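Local coordinates for protein mini-Z (PDB 3S1B) that is a disulfide-linked two-helix mini-Z peptide that probably binds the Fc region of immunoglobulin G, as the Z domain of protein A does, at residues B[7-12]-B[29-34]. Sequence-based numbering, arbitrary orientation.
Sequences LRYKEA and SIDDDC
I30 sits between the side chains of R8 and Y9. Its CG2 methyl lies over the centre of the Y9 ring, 3.9 Å from the centroid, a CH-pi contact. Standing anti to the backbone N of I30, this branch is sent toward helix 3-14, where it also touches CB of R8 at 3.7 Å. The other branch of I30 ends in CD1, which meets NH1 over one face of the R8 guanidinium. Bends at chi2 and chi3 carry the R8 chain across the isoleucine toward D33. There NH2 forms a salt bridge with OD2 of D33 at 3.6 Å, guanidinium and carboxylate planes 44° apart. CB of D33 lies at the guanidinium edge. Beyond the ring, Y9 OH donates a hydrogen bond to OD1 of D31; the modelled separation is very short, so its exact length is doubtful. OD1 lies at the ring edge, in its plane, while the D31 carboxylate plane is turned 52° from the ring. I30 is buried, while its polar neighbours lie nearer the surface. C34 is joined to C5 by a disulfide, which ties the C-terminal end of helix 20-33 to helix 3-14. The segments run antiparallel at 174°, their axes 10.5 Å apart. This is a disulfide-closed antiparallel helical hairpin, consistent with a two-helix Z-domain derivative.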
# COMPACT_ATOMS: atom_id res chain seq x y z
N LEU B 7 -31.82 -11.35 13.03
CA LEU B 7 -31.95 -12.76 12.76
C LEU B 7 -31.57 -13.07 11.36
O LEU B 7 -31.02 -14.11 11.08
CB LEU B 7 -33.37 -13.18 13.02
CG LEU B 7 -33.63 -13.06 14.50
CD1 LEU B 7 -35.06 -13.18 14.79
CD2 LEU B 7 -32.86 -14.09 15.20
N ARG B 8 -31.94 -12.17 10.47
CA ARG B 8 -31.64 -12.31 9.06
C ARG B 8 -30.15 -12.24 8.82
O ARG B 8 -29.60 -13.02 8.08
CB ARG B 8 -32.39 -11.25 8.26
CG ARG B 8 -33.52 -11.80 7.42
CD ARG B 8 -34.79 -11.00 7.55
NE ARG B 8 -34.84 -9.81 6.72
CZ ARG B 8 -34.73 -9.81 5.41
NH1 ARG B 8 -34.50 -10.94 4.78
NH2 ARG B 8 -34.81 -8.70 4.73
N TYR B 9 -29.50 -11.29 9.46
CA TYR B 9 -28.07 -11.18 9.34
C TYR B 9 -27.42 -12.39 9.96
O TYR B 9 -26.45 -12.91 9.45
CB TYR B 9 -27.58 -9.91 10.00
CG TYR B 9 -27.77 -8.69 9.16
CD1 TYR B 9 -27.22 -8.60 7.91
CD2 TYR B 9 -28.49 -7.62 9.62
CE1 TYR B 9 -27.38 -7.50 7.15
CE2 TYR B 9 -28.65 -6.52 8.87
CZ TYR B 9 -28.10 -6.46 7.63
OH TYR B 9 -28.27 -5.34 6.88
N LYS B 10 -27.94 -12.81 11.09
CA LYS B 10 -27.35 -13.92 11.80
C LYS B 10 -27.37 -15.20 11.00
O LYS B 10 -26.41 -15.93 10.98
CB LYS B 10 -28.02 -14.11 13.16
CG LYS B 10 -27.57 -15.37 13.85
CD LYS B 10 -27.23 -15.15 15.30
CE LYS B 10 -28.39 -15.43 16.19
NZ LYS B 10 -29.34 -14.34 16.04
N GLU B 11 -28.49 -15.46 10.36
CA GLU B 11 -28.62 -16.63 9.53
C GLU B 11 -27.66 -16.57 8.37
O GLU B 11 -27.19 -17.58 7.91
CB GLU B 11 -30.06 -16.81 9.08
CG GLU B 11 -30.26 -16.91 7.60
CD GLU B 11 -30.01 -18.28 7.08
OE1 GLU B 11 -30.14 -18.48 5.86
OE2 GLU B 11 -29.67 -19.15 7.88
N ALA B 12 -27.39 -15.39 7.86
CA ALA B 12 -26.51 -15.28 6.72
C ALA B 12 -25.16 -15.82 7.06
O ALA B 12 -24.55 -16.52 6.28
CB ALA B 12 -26.39 -13.86 6.31
N SER B 29 -29.44 -8.08 0.11
CA SER B 29 -30.88 -8.11 0.21
C SER B 29 -31.35 -7.66 1.57
O SER B 29 -32.30 -6.91 1.67
CB SER B 29 -31.39 -9.51 -0.01
OG SER B 29 -30.70 -10.10 -1.08
N ILE B 30 -30.69 -8.11 2.63
CA ILE B 30 -31.10 -7.74 3.96
C ILE B 30 -30.97 -6.25 4.10
O ILE B 30 -31.75 -5.62 4.77
CB ILE B 30 -30.34 -8.48 5.06
CG1 ILE B 30 -30.13 -9.93 4.69
CG2 ILE B 30 -31.08 -8.41 6.34
CD1 ILE B 30 -31.11 -10.43 3.74
N ASP B 31 -29.94 -5.70 3.49
CA ASP B 31 -29.75 -4.26 3.54
C ASP B 31 -30.86 -3.48 2.87
O ASP B 31 -31.30 -2.47 3.40
CB ASP B 31 -28.45 -3.89 2.84
CG ASP B 31 -27.25 -4.34 3.59
OD1 ASP B 31 -27.40 -4.69 4.77
OD2 ASP B 31 -26.16 -4.33 3.01
N ASP B 32 -31.32 -3.93 1.71
CA ASP B 32 -32.40 -3.24 0.99
C ASP B 32 -33.62 -3.07 1.89
O ASP B 32 -34.14 -1.96 2.04
CB ASP B 32 -32.80 -4.00 -0.30
CG ASP B 32 -31.82 -3.78 -1.46
OD1 ASP B 32 -31.93 -4.52 -2.47
OD2 ASP B 32 -30.94 -2.88 -1.38
N ASP B 33 -34.06 -4.17 2.50
CA ASP B 33 -35.17 -4.15 3.45
C ASP B 33 -34.75 -3.59 4.81
O ASP B 33 -35.59 -3.18 5.61
CB ASP B 33 -35.77 -5.56 3.64
CG ASP B 33 -36.57 -6.03 2.42
OD1 ASP B 33 -36.65 -5.29 1.42
OD2 ASP B 33 -37.12 -7.15 2.47
N CYS B 34 -33.45 -3.59 5.08
CA CYS B 34 -32.94 -3.25 6.39
C CYS B 34 -31.53 -2.67 6.32
O CYS B 34 -31.26 -1.60 6.88
CB CYS B 34 -32.94 -4.50 7.27
SG CYS B 34 -33.16 -4.13 9.01